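Local coordinates for protein DNA polymerase II large subunit (PDB 5BKH) that contains a mini-intein that probably cuts itself out of the polymerase precursor by protein splicing and joins the flanking sequences, at residues R7-G12 / D151-L156; K30-L35 / E73-A78. All blocks are in the same frame, centred on the assembly; numbering follows the deposited sequence.

Interaction 1 of 2, residues R7-G12 / D151-L156; sequences RNCFPG and DFVFSL
Asn8 and Leu156 meet through a pair of hydrogen bonds that leaves the Asn8 amide little freedom to rotate. Asn8 OD1 accepts Leu156 N at 2.9 Å, in the carbonyl plane and on a lone pair. Asn8 ND2 donates a hydrogen bond to Leu156 O at 3.0 Å, and this acceptor also lies close to the amide plane. The side chain thus docks edge-on against the backbone of a single residue. With chi1 at 42°, CG sits between the backbone N and the carbonyl carbon, and the amide is turned toward the strand. Ser155 holds the backbone of the same residue: its OG donates to Asn8 O at 2.5 Å, a very short distance whose exact value is doubtful.

Further along, Phe10 and Phe154 form an antiparallel hydrogen-bonded pair. Phe10 N reaches Phe154 O at 2.8 Å, and Phe154 N reaches Phe10 O at 2.9 Å. Their side chains lie on the same sheet face, but the rings do not stack on each other. Phe10 O lies at the edge of the Phe154 ring, near its plane. Phe154 CE1 packs against Gly12 CA at 3.5 Å, where the chain turns away. On the face opposite these two phenylalanines, Cys9 CB touches Val153 CG1 at 3.8 Å.

Cys9, followed by Phe-Pro-Gly, is consistent with the first residue of an intein. Its side chain touches Cys175 at the other end of the modelled chain, as expected where the two splice junctions come together. Strand 153-158 holds the N-terminal segment on one edge and pairs with strand 66-78 along the other. Leu29 of helix 29-34 packs on both phenylalanines, and Ile166 of strand 164-166 adds to the cover of Phe10.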
loop_
_atom_site.group_PDB
_atom_site.type_symbol
_atom_site.label_atom_id
_atom_site.label_comp_id
_atom_site.label_asym_id
_atom_site.label_seq_id
_atom_site.Cartn_x
_atom_site.Cartn_y
_atom_site.Cartn_z
ATOM N N ARG A 7 10.795 17.858 -9.902
ATOM C CA ARG A 7 9.522 17.191 -10.137
ATOM C C ARG A 7 8.501 17.624 -9.091
ATOM O O ARG A 7 8.805 17.668 -7.896
ATOM C CB ARG A 7 9.702 15.672 -10.114
ATOM C CG ARG A 7 8.496 14.890 -10.614
ATOM C CD ARG A 7 8.110 15.295 -12.030
ATOM N NE ARG A 7 8.720 14.433 -13.035
ATOM C CZ ARG A 7 9.687 14.811 -13.860
ATOM N NH1 ARG A 7 10.182 16.038 -13.828
ATOM N NH2 ARG A 7 10.172 13.936 -14.737
ATOM N N ASN A 8 7.289 17.939 -9.544
ATOM C CA ASN A 8 6.240 18.463 -8.681
ATOM C C ASN A 8 4.892 17.927 -9.143
ATOM O O ASN A 8 4.768 17.338 -10.218
ATOM C CB ASN A 8 6.233 19.998 -8.680
ATOM C CG ASN A 8 6.446 20.580 -10.063
ATOM O OD1 ASN A 8 5.592 20.450 -10.940
ATOM N ND2 ASN A 8 7.586 21.226 -10.264
ATOM N N CYS A 9 3.872 18.138 -8.315
ATOM C CA CYS A 9 2.505 17.747 -8.630
ATOM C C CYS A 9 1.563 18.885 -8.273
ATOM O O CYS A 9 1.684 19.486 -7.202
ATOM C CB CYS A 9 2.078 16.476 -7.875
ATOM S SG CYS A 9 3.372 15.241 -7.651
ATOM N N PHE A 10 0.624 19.177 -9.171
ATOM C CA PHE A 10 -0.368 20.207 -8.925
ATOM C C PHE A 10 -1.719 19.743 -9.447
ATOM O O PHE A 10 -1.786 19.079 -10.492
ATOM C CB PHE A 10 -0.012 21.538 -9.602
ATOM C CG PHE A 10 1.284 22.141 -9.145
ATOM C CD1 PHE A 10 1.372 22.785 -7.923
ATOM C CD2 PHE A 10 2.409 22.085 -9.953
ATOM C CE1 PHE A 10 2.563 23.349 -7.507
ATOM C CE2 PHE A 10 3.601 22.649 -9.544
ATOM C CZ PHE A 10 3.678 23.281 -8.320
ATOM N N PRO A 11 -2.803 20.081 -8.755
ATOM C CA PRO A 11 -4.133 19.901 -9.341
ATOM C C PRO A 11 -4.292 20.758 -10.586
ATOM O O PRO A 11 -3.544 21.708 -10.824
ATOM C CB PRO A 11 -5.081 20.357 -8.225
ATOM C CG PRO A 11 -4.275 20.238 -6.971
ATOM C CD PRO A 11 -2.871 20.566 -7.368
ATOM N N GLY A 12 -5.290 20.404 -11.396
ATOM C CA GLY A 12 -5.524 21.137 -12.627
ATOM C C GLY A 12 -5.979 22.566 -12.403
ATOM O O GLY A 12 -5.665 23.449 -13.207
ATOM N N ASP A 151 -9.169 14.559 -11.412
ATOM C CA ASP A 151 -8.275 13.469 -11.056
ATOM C C ASP A 151 -6.930 13.554 -11.764
ATOM O O ASP A 151 -6.075 12.690 -11.550
ATOM C CB ASP A 151 -8.940 12.126 -11.370
ATOM C CG ASP A 151 -9.677 11.545 -10.180
ATOM O OD1 ASP A 151 -10.322 12.324 -9.446
ATOM O OD2 ASP A 151 -9.616 10.311 -9.982
ATOM N N PHE A 152 -6.723 14.565 -12.599
ATOM C CA PHE A 152 -5.464 14.697 -13.311
ATOM C C PHE A 152 -4.431 15.419 -12.455
ATOM O O PHE A 152 -4.758 16.290 -11.645
ATOM C CB PHE A 152 -5.670 15.444 -14.628
ATOM C CG PHE A 152 -6.318 14.612 -15.691
ATOM C CD1 PHE A 152 -7.696 14.499 -15.753
ATOM C CD2 PHE A 152 -5.552 13.930 -16.620
ATOM C CE1 PHE A 152 -8.297 13.729 -16.729
ATOM C CE2 PHE A 152 -6.149 13.158 -17.598
ATOM C CZ PHE A 152 -7.522 13.057 -17.652
ATOM N N VAL A 153 -3.172 15.041 -12.643
ATOM C CA VAL A 153 -2.049 15.597 -11.903
ATOM C C VAL A 153 -1.102 16.233 -12.907
ATOM O O VAL A 153 -0.622 15.561 -13.828
ATOM C CB VAL A 153 -1.331 14.525 -11.069
ATOM C CG1 VAL A 153 0.053 15.001 -10.672
ATOM C CG2 VAL A 153 -2.153 14.186 -9.841
ATOM N N PHE A 154 -0.836 17.521 -12.733
ATOM C CA PHE A 154 0.030 18.264 -13.631
ATOM C C PHE A 154 1.388 18.511 -12.984
ATOM O O PHE A 154 1.538 18.502 -11.760
ATOM C CB PHE A 154 -0.618 19.593 -14.024
ATOM C CG PHE A 154 -1.836 19.440 -14.887
ATOM C CD1 PHE A 154 -3.071 19.158 -14.325
ATOM C CD2 PHE A 154 -1.749 19.573 -16.261
ATOM C CE1 PHE A 154 -4.195 19.011 -15.121
ATOM C CE2 PHE A 154 -2.868 19.430 -17.058
ATOM C CZ PHE A 154 -4.093 19.150 -16.487
ATOM N N SER A 155 2.385 18.720 -13.835
ATOM C CA SER A 155 3.739 19.008 -13.394
ATOM C C SER A 155 4.318 20.093 -14.286
ATOM O O SER A 155 3.878 20.294 -15.421
ATOM C CB SER A 155 4.633 17.763 -13.431
ATOM O OG SER A 155 4.168 16.772 -12.537
ATOM N N LEU A 156 5.315 20.795 -13.757
ATOM C CA LEU A 156 5.973 21.875 -14.476
ATOM C C LEU A 156 7.473 21.689 -14.334
ATOM O O LEU A 156 7.991 21.627 -13.216
ATOM C CB LEU A 156 5.537 23.241 -13.934
ATOM C CG LEU A 156 6.326 24.506 -14.297
ATOM C CD1 LEU A 156 6.763 24.518 -15.754
ATOM C CD2 LEU A 156 5.513 25.751 -13.975
#

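Interaction 2 of 2, residues K30-L35 / E73-A78; sequences KELYEL and EEVIKA
Tyr33 carries most of this helix-to-strand contact, and its ring meets Lys77 and Val75 in different ways. The Lys77 contact is CH-pi. Lys77 CB stands over one face, 3.9 Å from the Tyr33 ring centroid and only 13° off the ring normal. Farther along the same side chain, Lys77 CD comes within 3.6 Å of Tyr33 CE2. The two side chains cross at about a right angle. CG of Tyr33 is anti to the backbone N (chi1 -171°), which carries the ring from the helix to the strand.

The edge of the ring meets a backbone carbonyl: Val75 O lies in the ring plane, 3.4 Å from Tyr33 CE1.

The apolar contacts centre on Val75, whose CB points at the helix. Val75 CG1 packs 3.8 Å from Tyr33 CD1, and Val75 CG2 lies 4.3 Å from Leu32 CG.

Polar bonding stays within the helix or leads to other residues. Lys30 NZ forms a salt bridge to Glu34 OE2 at 2.8 Å, one helical turn on. Tyr33 OH is hydrogen-bonded to Glu39.

The short helix 29-34 lies across strand 66-78 in the intein splicing domain. Strands 45-51 and 153-158 flank that strand. Tyr46 and Phe154, one from each, also touch Tyr33, while Arg48 makes a cation-pi contact with its ring.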
loop_
_atom_site.group_PDB
_atom_site.type_symbol
_atom_site.label_atom_id
_atom_site.label_comp_id
_atom_site.label_asym_id
_atom_site.label_seq_id
_atom_site.Cartn_x
_atom_site.Cartn_y
_atom_site.Cartn_z
ATOM N N LYS A 30 -4.058 23.664 -15.905
ATOM C CA LYS A 30 -4.711 23.110 -17.086
ATOM C C LYS A 30 -4.634 24.082 -18.259
ATOM O O LYS A 30 -4.354 23.678 -19.396
ATOM C CB LYS A 30 -6.164 22.762 -16.753
ATOM C CG LYS A 30 -7.026 22.376 -17.939
ATOM C CD LYS A 30 -8.275 21.641 -17.469
ATOM C CE LYS A 30 -8.999 20.971 -18.625
ATOM N NZ LYS A 30 -9.263 21.926 -19.739
ATOM N N GLU A 31 -4.868 25.372 -18.002
ATOM C CA GLU A 31 -4.686 26.377 -19.044
ATOM C C GLU A 31 -3.235 26.443 -19.493
ATOM O O GLU A 31 -2.952 26.568 -20.688
ATOM C CB GLU A 31 -5.148 27.748 -18.553
ATOM C CG GLU A 31 -6.582 27.791 -18.065
ATOM C CD GLU A 31 -7.027 29.190 -17.682
ATOM O OE1 GLU A 31 -6.898 30.108 -18.517
ATOM O OE2 GLU A 31 -7.508 29.371 -16.544
ATOM N N LEU A 32 -2.298 26.365 -18.545
ATOM C CA LEU A 32 -0.887 26.417 -18.910
ATOM C C LEU A 32 -0.519 25.252 -19.821
ATOM O O LEU A 32 0.261 25.413 -20.768
ATOM C CB LEU A 32 -0.025 26.417 -17.650
ATOM C CG LEU A 32 1.485 26.392 -17.880
ATOM C CD1 LEU A 32 1.899 27.567 -18.750
ATOM C CD2 LEU A 32 2.233 26.403 -16.557
ATOM N N TYR A 33 -1.078 24.072 -19.551
ATOM C CA TYR A 33 -0.874 22.934 -20.438
ATOM C C TYR A 33 -1.474 23.203 -21.813
ATOM O O TYR A 33 -0.809 23.031 -22.841
ATOM C CB TYR A 33 -1.482 21.673 -19.823
ATOM C CG TYR A 33 -1.133 20.417 -20.581
ATOM C CD1 TYR A 33 0.184 19.995 -20.691
ATOM C CD2 TYR A 33 -2.118 19.671 -21.213
ATOM C CE1 TYR A 33 0.509 18.850 -21.394
ATOM C CE2 TYR A 33 -1.802 18.526 -21.921
ATOM C CZ TYR A 33 -0.488 18.123 -22.010
ATOM O OH TYR A 33 -0.170 16.989 -22.712
ATOM N N GLU A 34 -2.732 23.645 -21.850
ATOM C CA GLU A 34 -3.375 23.939 -23.126
ATOM C C GLU A 34 -2.777 25.150 -23.833
ATOM O O GLU A 34 -3.215 25.474 -24.941
ATOM C CB GLU A 34 -4.878 24.131 -22.921
ATOM C CG GLU A 34 -5.650 22.819 -22.959
ATOM C CD GLU A 34 -6.772 22.762 -21.946
ATOM O OE1 GLU A 34 -7.121 23.819 -21.376
ATOM O OE2 GLU A 34 -7.301 21.654 -21.715
ATOM N N LEU A 35 -1.804 25.822 -23.225
ATOM C CA LEU A 35 -1.046 26.889 -23.865
ATOM C C LEU A 35 0.210 26.380 -24.557
ATOM O O LEU A 35 0.955 27.182 -25.131
ATOM C CB LEU A 35 -0.671 27.957 -22.834
ATOM C CG LEU A 35 -1.472 29.258 -22.837
ATOM C CD1 LEU A 35 -2.951 29.004 -22.600
ATOM C CD2 LEU A 35 -0.912 30.186 -21.771
ATOM N N GLU A 73 10.274 24.742 -19.613
ATOM C CA GLU A 73 10.782 23.743 -20.546
ATOM C C GLU A 73 9.677 22.780 -20.971
ATOM O O GLU A 73 9.370 22.654 -22.162
ATOM C CB GLU A 73 11.955 22.991 -19.916
ATOM C CG GLU A 73 13.154 23.879 -19.617
ATOM C CD GLU A 73 14.260 23.145 -18.884
ATOM O OE1 GLU A 73 13.987 22.062 -18.325
ATOM O OE2 GLU A 73 15.402 23.655 -18.862
ATOM N N GLU A 74 9.056 22.104 -20.009
ATOM C CA GLU A 74 7.995 21.150 -20.289
ATOM C C GLU A 74 6.803 21.417 -19.384
ATOM O O GLU A 74 6.951 21.909 -18.264
ATOM C CB GLU A 74 8.472 19.708 -20.082
ATOM C CG GLU A 74 9.668 19.318 -20.923
ATOM C CD GLU A 74 10.409 18.129 -20.351
ATOM O OE1 GLU A 74 9.943 17.577 -19.332
ATOM O OE2 GLU A 74 11.453 17.744 -20.919
ATOM N N VAL A 75 5.614 21.087 -19.881
ATOM C CA VAL A 75 4.414 21.003 -19.058
ATOM C C VAL A 75 3.863 19.590 -19.190
ATOM O O VAL A 75 3.741 19.064 -20.303
ATOM C CB VAL A 75 3.362 22.052 -19.454
ATOM C CG1 VAL A 75 2.281 22.150 -18.384
ATOM C CG2 VAL A 75 4.018 23.397 -19.664
ATOM N N ILE A 76 3.540 18.975 -18.060
ATOM C CA ILE A 76 3.243 17.552 -17.996
ATOM C C ILE A 76 1.837 17.358 -17.448
ATOM O O ILE A 76 1.396 18.095 -16.560
ATOM C CB ILE A 76 4.286 16.811 -17.138
ATOM C CG1 ILE A 76 5.679 16.991 -17.745
ATOM C CG2 ILE A 76 3.944 15.336 -17.018
ATOM C CD1 ILE A 76 6.741 16.125 -17.109
ATOM N N LYS A 77 1.138 16.365 -17.991
ATOM C CA LYS A 77 -0.223 16.031 -17.593
ATOM C C LYS A 77 -0.279 14.531 -17.365
ATOM O O LYS A 77 -0.038 13.750 -18.293
ATOM C CB LYS A 77 -1.225 16.468 -18.666
ATOM C CG LYS A 77 -2.651 15.990 -18.472
ATOM C CD LYS A 77 -3.451 16.203 -19.755
ATOM C CE LYS A 77 -4.899 15.771 -19.609
ATOM N NZ LYS A 77 -5.631 16.618 -18.628
ATOM N N ALA A 78 -0.562 14.127 -16.127
ATOM C CA ALA A 78 -0.584 12.713 -15.782
ATOM C C ALA A 78 -2.023 12.246 -15.671
ATOM O O ALA A 78 -2.781 12.800 -14.860
ATOM C CB ALA A 78 0.155 12.458 -14.474
#

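Interactions 1 and 2 lie about 9 Å apart, centre to centre, and share one sheet. Strand 153-158 of interaction 1 runs antiparallel beside strand 66-78 of interaction 2. Probable backbone bonds join them: Val153 O to Ala78 N at 2.7 Å, and Ser155 N to Ile76 O at 3.0 Å. Side chains add to the seam. Lys77 NZ approaches Phe152 CD2 at 3.4 Å in a cation-pi contact, and Phe154 packs on Lys77 as well. Gly12 and Lys30 are also joined by a backbone hydrogen bond. Interaction 1 holds the probable splice-junction residue Cys9, and interaction 2 packs the helix against the adjoining strand.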